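Local atomic coordinates of mandelate racemase/muconate lactonizing enzyme/Enolase superfamily (PDB entry 2HZG), a protein that belongs to the enolase superfamily, pairing an N-terminal capping domain with a TIM-barrel-like domain, and carries bound sodium ions. Residues A21-V33 and W41-A53. Sequence-based numbering, arbitrary orientation.
Sequences AADGSQDALLVRV and WGECEAAPLPSIA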
ATOM      1  N   ALA A  21     -13.232  17.211   6.117  1.00 22.71           N
ATOM      2  CA  ALA A  21     -13.286  16.363   7.312  1.00 22.42           C
ATOM      3  C   ALA A  21     -12.701  14.970   6.995  1.00 22.38           C
ATOM      4  O   ALA A  21     -12.914  14.439   5.895  1.00 21.63           O
ATOM      5  CB  ALA A  21     -14.699  16.222   7.795  1.00 21.64           C
ATOM      6  N   ALA A  22     -11.997  14.380   7.976  1.00 22.31           N
ATOM      7  CA  ALA A  22     -11.448  13.019   7.864  1.00 22.48           C
ATOM      8  C   ALA A  22     -12.554  12.009   8.175  1.00 22.30           C
ATOM      9  O   ALA A  22     -12.535  11.305   9.201  1.00 23.22           O
ATOM     10  CB  ALA A  22     -10.275  12.832   8.806  1.00 21.89           C
ATOM     11  N   ASP A  23     -13.515  11.946   7.264  1.00 21.28           N
ATOM     12  CA  ASP A  23     -14.783  11.284   7.524  1.00 20.36           C
ATOM     13  C   ASP A  23     -15.073  10.420   6.313  1.00 18.98           C
ATOM     14  O   ASP A  23     -15.446  10.937   5.269  1.00 18.81           O
ATOM     15  CB  ASP A  23     -15.880  12.352   7.723  1.00 20.47           C
ATOM     16  CG  ASP A  23     -17.286  11.750   7.899  1.00 21.06           C
ATOM     17  OD1 ASP A  23     -17.445  10.511   7.817  1.00 19.01           O
ATOM     18  OD2 ASP A  23     -18.238  12.535   8.139  1.00 23.24           O
ATOM     19  N   GLY A  24     -14.850   9.112   6.458  1.00 18.24           N
ATOM     20  CA  GLY A  24     -15.054   8.131   5.382  1.00 18.08           C
ATOM     21  C   GLY A  24     -16.504   7.848   4.998  1.00 17.68           C
ATOM     22  O   GLY A  24     -16.770   7.083   4.067  1.00 18.02           O
ATOM     23  N   SER A  25     -17.456   8.455   5.699  1.00 16.71           N
ATOM     24  CA  SER A  25     -18.873   8.211   5.399  1.00 15.48           C
ATOM     25  C   SER A  25     -19.410   9.099   4.279  1.00 15.59           C
ATOM     26  O   SER A  25     -20.573   8.972   3.893  1.00 15.57           O
ATOM     27  CB  SER A  25     -19.733   8.334   6.671  1.00 16.03           C
ATOM     28  OG  SER A  25     -19.880   9.687   7.073  1.00 15.16           O
ATOM     29  N   GLN A  26     -18.560   9.971   3.735  1.00 15.03           N
ATOM     30  CA  GLN A  26     -18.987  10.946   2.718  1.00 15.21           C
ATOM     31  C   GLN A  26     -19.138  10.353   1.328  1.00 14.88           C
ATOM     32  O   GLN A  26     -19.824  10.919   0.494  1.00 15.27           O
ATOM     33  CB  GLN A  26     -18.015  12.124   2.652  1.00 14.69           C
ATOM     34  CG  GLN A  26     -17.825  12.836   3.989  1.00 15.04           C
ATOM     35  CD  GLN A  26     -17.001  14.104   3.813  1.00 17.90           C
ATOM     36  OE1 GLN A  26     -17.516  15.119   3.355  1.00 17.43           O
ATOM     37  NE2 GLN A  26     -15.726  14.049   4.185  1.00 14.07           N
ATOM     38  N   ASP A  27     -18.467   9.235   1.082  1.00 14.23           N
ATOM     39  CA  ASP A  27     -18.604   8.536  -0.181  1.00 15.25           C
ATOM     40  C   ASP A  27     -18.432   7.045   0.064  1.00 14.88           C
ATOM     41  O   ASP A  27     -18.177   6.642   1.208  1.00 15.11           O
ATOM     42  CB  ASP A  27     -17.705   9.131  -1.307  1.00 15.46           C
ATOM     43  CG  ASP A  27     -16.258   8.660  -1.261  1.00 17.15           C
ATOM     44  OD1 ASP A  27     -15.850   7.971  -0.318  1.00 17.40           O
ATOM     45  OD2 ASP A  27     -15.519   8.968  -2.225  1.00 18.38           O
ATOM     46  N   ALA A  28     -18.656   6.233  -0.964  1.00 14.41           N
ATOM     47  CA  ALA A  28     -18.584   4.779  -0.812  1.00 14.60           C
ATOM     48  C   ALA A  28     -18.345   4.115  -2.152  1.00 14.59           C
ATOM     49  O   ALA A  28     -18.711   4.648  -3.196  1.00 15.05           O
ATOM     50  CB  ALA A  28     -19.889   4.207  -0.171  1.00 13.36           C
ATOM     51  N   LEU A  29     -17.713   2.948  -2.113  1.00 14.79           N
ATOM     52  CA  LEU A  29     -17.709   2.072  -3.270  1.00 15.65           C
ATOM     53  C   LEU A  29     -18.389   0.768  -2.859  1.00 15.20           C
ATOM     54  O   LEU A  29     -17.846   0.011  -2.061  1.00 15.72           O
ATOM     55  CB  LEU A  29     -16.297   1.825  -3.826  1.00 15.24           C
ATOM     56  CG  LEU A  29     -16.278   0.905  -5.074  1.00 16.60           C
ATOM     57  CD1 LEU A  29     -16.990   1.515  -6.283  1.00 15.09           C
ATOM     58  CD2 LEU A  29     -14.854   0.558  -5.448  1.00 15.76           C
ATOM     59  N   LEU A  30     -19.596   0.540  -3.382  1.00 15.43           N
ATOM     60  CA  LEU A  30     -20.338  -0.682  -3.081  1.00 15.38           C
ATOM     61  C   LEU A  30     -20.121  -1.706  -4.191  1.00 15.20           C
ATOM     62  O   LEU A  30     -19.903  -1.357  -5.345  1.00 14.21           O
ATOM     63  CB  LEU A  30     -21.837  -0.381  -2.911  1.00 15.69           C
ATOM     64  CG  LEU A  30     -22.298   0.523  -1.754  1.00 16.69           C
ATOM     65  CD1 LEU A  30     -23.815   0.432  -1.622  1.00 18.03           C
ATOM     66  CD2 LEU A  30     -21.655   0.134  -0.421  1.00 16.61           C
ATOM     67  N   VAL A  31     -20.169  -2.975  -3.823  1.00 14.91           N
ATOM     68  CA  VAL A  31     -19.822  -4.035  -4.748  1.00 15.14           C
ATOM     69  C   VAL A  31     -20.937  -5.054  -4.687  1.00 15.20           C
ATOM     70  O   VAL A  31     -21.212  -5.605  -3.618  1.00 14.46           O
ATOM     71  CB  VAL A  31     -18.486  -4.750  -4.353  1.00 14.87           C
ATOM     72  CG1 VAL A  31     -18.180  -5.878  -5.333  1.00 14.97           C
ATOM     73  CG2 VAL A  31     -17.289  -3.766  -4.296  1.00 14.29           C
ATOM     74  N   ARG A  32     -21.578  -5.296  -5.828  1.00 15.46           N
ATOM     75  CA  ARG A  32     -22.595  -6.340  -5.902  1.00 16.10           C
ATOM     76  C   ARG A  32     -22.053  -7.469  -6.751  1.00 16.46           C
ATOM     77  O   ARG A  32     -21.768  -7.273  -7.935  1.00 17.17           O
ATOM     78  CB  ARG A  32     -23.908  -5.807  -6.510  1.00 16.54           C
ATOM     79  CG  ARG A  32     -25.046  -6.851  -6.509  1.00 16.83           C
ATOM     80  CD  ARG A  32     -26.305  -6.371  -7.229  1.00 19.44           C
ATOM     81  NE  ARG A  32     -26.039  -5.985  -8.609  1.00 20.10           N
ATOM     82  CZ  ARG A  32     -26.721  -5.062  -9.286  1.00 21.29           C
ATOM     83  NH1 ARG A  32     -27.748  -4.420  -8.714  1.00 21.92           N
ATOM     84  NH2 ARG A  32     -26.371  -4.779 -10.540  1.00 20.04           N
ATOM     85  N   VAL A  33     -21.913  -8.645  -6.151  1.00 16.01           N
ATOM     86  CA  VAL A  33     -21.452  -9.822  -6.871  1.00 16.76           C
ATOM     87  C   VAL A  33     -22.676 -10.706  -7.165  1.00 17.01           C
ATOM     88  O   VAL A  33     -23.541 -10.881  -6.289  1.00 17.57           O
ATOM     89  CB  VAL A  33     -20.390 -10.606  -6.060  1.00 16.82           C
ATOM     90  CG1 VAL A  33     -19.945 -11.871  -6.812  1.00 16.96           C
ATOM     91  CG2 VAL A  33     -19.169  -9.711  -5.740  1.00 15.88           C
ATOM     92  N   TRP A  41     -23.437  -8.413  -1.355  1.00 15.26           N
ATOM     93  CA  TRP A  41     -22.973  -7.037  -1.387  1.00 14.94           C
ATOM     94  C   TRP A  41     -21.813  -6.865  -0.447  1.00 14.70           C
ATOM     95  O   TRP A  41     -21.750  -7.503   0.618  1.00 13.56           O
ATOM     96  CB  TRP A  41     -24.075  -6.079  -0.927  1.00 15.24           C
ATOM     97  CG  TRP A  41     -25.113  -5.803  -1.932  1.00 14.94           C
ATOM     98  CD1 TRP A  41     -26.293  -6.495  -2.106  1.00 15.57           C
ATOM     99  CD2 TRP A  41     -25.122  -4.740  -2.896  1.00 16.47           C
ATOM    100  NE1 TRP A  41     -27.028  -5.922  -3.122  1.00 15.69           N
ATOM    101  CE2 TRP A  41     -26.337  -4.848  -3.627  1.00 14.90           C
ATOM    102  CE3 TRP A  41     -24.226  -3.699  -3.217  1.00 17.40           C
ATOM    103  CZ2 TRP A  41     -26.678  -3.959  -4.651  1.00 15.27           C
ATOM    104  CZ3 TRP A  41     -24.569  -2.819  -4.246  1.00 15.42           C
ATOM    105  CH2 TRP A  41     -25.782  -2.963  -4.956  1.00 16.37           C
ATOM    106  N   GLY A  42     -20.920  -5.961  -0.830  1.00 14.36           N
ATOM    107  CA  GLY A  42     -19.820  -5.554   0.033  1.00 14.39           C
ATOM    108  C   GLY A  42     -19.511  -4.077  -0.180  1.00 14.47           C
ATOM    109  O   GLY A  42     -20.073  -3.436  -1.072  1.00 13.68           O
ATOM    110  N   GLU A  43     -18.614  -3.545   0.643  1.00 14.71           N
ATOM    111  CA  GLU A  43     -18.243  -2.146   0.584  1.00 15.79           C
ATOM    112  C   GLU A  43     -16.713  -2.020   0.753  1.00 15.61           C
ATOM    113  O   GLU A  43     -16.125  -2.612   1.664  1.00 15.62           O
ATOM    114  CB  GLU A  43     -18.982  -1.368   1.681  1.00 15.82           C
ATOM    115  CG  GLU A  43     -18.711   0.152   1.715  1.00 18.73           C
ATOM    116  CD  GLU A  43     -19.571   0.859   2.768  1.00 23.22           C
ATOM    117  OE1 GLU A  43     -20.671   0.340   3.088  1.00 22.52           O
ATOM    118  OE2 GLU A  43     -19.141   1.924   3.282  1.00 24.84           O
ATOM    119  N   CYS A  44     -16.083  -1.270  -0.152  1.00 16.05           N
ATOM    120  CA  CYS A  44     -14.652  -0.968  -0.036  1.00 17.09           C
ATOM    121  C   CYS A  44     -14.502   0.336   0.740  1.00 17.76           C
ATOM    122  O   CYS A  44     -15.136   1.336   0.398  1.00 18.48           O
ATOM    123  CB  CYS A  44     -14.025  -0.773  -1.424  1.00 16.28           C
ATOM    124  SG  CYS A  44     -14.242  -2.144  -2.556  1.00 16.19           S
ATOM    125  N   GLU A  45     -13.679   0.330   1.779  1.00 18.08           N
ATOM    126  CA  GLU A  45     -13.396   1.579   2.484  1.00 18.90           C
ATOM    127  C   GLU A  45     -12.134   2.174   1.859  1.00 18.50           C
ATOM    128  O   GLU A  45     -11.020   2.003   2.353  1.00 19.06           O
ATOM    129  CB  GLU A  45     -13.262   1.368   4.009  1.00 18.63           C
ATOM    130  CG  GLU A  45     -12.970   2.660   4.796  1.00 21.33           C
ATOM    131  CD  GLU A  45     -13.901   3.854   4.468  1.00 25.34           C
ATOM    132  OE1 GLU A  45     -15.055   3.652   4.027  1.00 25.72           O
ATOM    133  OE2 GLU A  45     -13.466   5.018   4.673  1.00 27.38           O
ATOM    134  N   ALA A  46     -12.324   2.864   0.744  1.00 17.83           N
ATOM    135  CA  ALA A  46     -11.225   3.133  -0.154  1.00 17.38           C
ATOM    136  C   ALA A  46     -11.666   4.236  -1.074  1.00 17.45           C
ATOM    137  O   ALA A  46     -12.870   4.509  -1.188  1.00 17.86           O
ATOM    138  CB  ALA A  46     -10.926   1.885  -0.983  1.00 17.31           C
ATOM    139  N   ALA A  47     -10.702   4.804  -1.790  1.00 16.63           N
ATOM    140  CA  ALA A  47     -10.979   5.777  -2.843  1.00 16.01           C
ATOM    141  C   ALA A  47     -11.682   5.041  -3.980  1.00 15.19           C
ATOM    142  O   ALA A  47     -11.118   4.114  -4.556  1.00 14.63           O
ATOM    143  CB  ALA A  47      -9.665   6.437  -3.316  1.00 15.65           C
ATOM    144  N   PRO A  48     -12.943   5.405  -4.262  1.00 15.45           N
ATOM    145  CA  PRO A  48     -13.708   4.648  -5.254  1.00 14.90           C
ATOM    146  C   PRO A  48     -13.145   4.593  -6.664  1.00 15.00           C
ATOM    147  O   PRO A  48     -13.125   3.517  -7.224  1.00 14.65           O
ATOM    148  CB  PRO A  48     -15.091   5.317  -5.222  1.00 14.87           C
ATOM    149  CG  PRO A  48     -15.198   5.868  -3.823  1.00 14.25           C
ATOM    150  CD  PRO A  48     -13.795   6.432  -3.614  1.00 15.23           C
ATOM    151  N   LEU A  49     -12.713   5.720  -7.246  1.00 13.99           N
ATOM    152  CA  LEU A  49     -12.255   5.664  -8.622  1.00 13.77           C
ATOM    153  C   LEU A  49     -10.952   4.860  -8.808  1.00 13.13           C
ATOM    154  O   LEU A  49     -10.872   4.062  -9.729  1.00 13.24           O
ATOM    155  CB  LEU A  49     -12.171   7.053  -9.274  1.00 13.74           C
ATOM    156  CG  LEU A  49     -11.685   7.113 -10.726  1.00 14.72           C
ATOM    157  CD1 LEU A  49     -12.751   6.554 -11.674  1.00 13.44           C
ATOM    158  CD2 LEU A  49     -11.355   8.554 -11.111  1.00 15.56           C
ATOM    159  N   PRO A  50      -9.924   5.093  -7.967  1.00 13.47           N
ATOM    160  CA  PRO A  50      -8.724   4.239  -8.045  1.00 13.12           C
ATOM    161  C   PRO A  50      -9.042   2.768  -7.842  1.00 13.71           C
ATOM    162  O   PRO A  50      -8.426   1.917  -8.488  1.00 14.18           O
ATOM    163  CB  PRO A  50      -7.853   4.762  -6.895  1.00 13.44           C
ATOM    164  CG  PRO A  50      -8.236   6.200  -6.773  1.00 13.92           C
ATOM    165  CD  PRO A  50      -9.754   6.159  -6.967  1.00 12.96           C
ATOM    166  N   SER A  51      -9.994   2.461  -6.953  1.00 13.54           N
ATOM    167  CA  SER A  51     -10.430   1.082  -6.751  1.00 13.88           C
ATOM    168  C   SER A  51     -11.112   0.519  -7.994  1.00 13.69           C
ATOM    169  O   SER A  51     -10.777  -0.584  -8.421  1.00 13.48           O
ATOM    170  CB  SER A  51     -11.350   0.955  -5.528  1.00 13.21           C
ATOM    171  OG  SER A  51     -10.670   1.390  -4.371  1.00 16.41           O
ATOM    172  N   ILE A  52     -12.058   1.266  -8.572  1.00 13.76           N
ATOM    173  CA  ILE A  52     -12.686   0.841  -9.833  1.00 14.59           C
ATOM    174  C   ILE A  52     -11.613   0.628 -10.914  1.00 14.86           C
ATOM    175  O   ILE A  52     -11.650  -0.363 -11.642  1.00 14.34           O
ATOM    176  CB  ILE A  52     -13.746   1.865 -10.356  1.00 14.57           C
ATOM    177  CG1 ILE A  52     -14.996   1.887  -9.453  1.00 14.89           C
ATOM    178  CG2 ILE A  52     -14.124   1.547 -11.814  1.00 14.95           C
ATOM    179  CD1 ILE A  52     -15.850   3.195  -9.615  1.00 15.74           C
ATOM    180  N   ALA A  53     -10.661   1.568 -11.016  1.00 15.39           N
ATOM    181  CA  ALA A  53      -9.538   1.421 -11.955  1.00 15.59           C
ATOM    182  C   ALA A  53      -8.734   0.136 -11.727  1.00 15.51           C
ATOM    183  O   ALA A  53      -8.398  -0.550 -12.696  1.00 16.40           O
ATOM    184  CB  ALA A  53      -8.638   2.658 -11.944  1.00 16.09           C
TER
HETATM  185  O   HOH W   1     -13.939   6.590   2.546  1.00 37.74           O
HETATM  186  O   HOH W   2     -15.214   5.247   0.024  1.00 21.26           O
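Arg32 and Trp41 leave neighbouring strands on the same face of an antiparallel hairpin and run alongside each other. The aliphatic part of Arg32 runs over the indole: CB sits 3.6 Å from the centroid of the Trp41 six-membered ring, a CH-pi contact almost on the ring normal, while CG continues over the face near CE2 and CD comes 3.6 Å from Trp41 CZ2. With CG anti to the backbone N (chi1 -176°), the long chain can follow the ring before bending to deliver its guanidinium, turned 69° from the indole plane, to Asp9 in a salt bridge. Leu30 meets the same indole at its edge through CB, and its CD2 rests 3.6 Å from Glu43 CG; the extended Glu43 chain offers methylenes there and carries its carboxylate on to Ser308.

The opposite face is mainly apolar. Leu29 spreads its branches over the helix start: CD2 reaches Ser51 CB at 3.5 Å, CD1 meets Ile52 CG1 at 3.8 Å, and CB packs on the Pro48 ring. Cys44 SG, small and weakly polar, touches both Leu29 CD2 and Val31 CG2. Two reciprocal backbone bonds pair the strands, Val31 N to Gly42 O and Gly42 N to Val31 O, 2.8 Å each. Pro48, suited to a helix's first turn where no amide donor is needed, also lies against the Asp27 carboxylate, whose OD2 is bonded to Ser60 of the second subunit. A water joins Asp27 OD1 to Ala46 O.

Strand 27-35 is central in the three-stranded sheet of the N-terminal domain, between strands 5-14 and 38-44; helix 48-56 lies by the Leu29 face, and helix 99-118 touches Val31 through Met102.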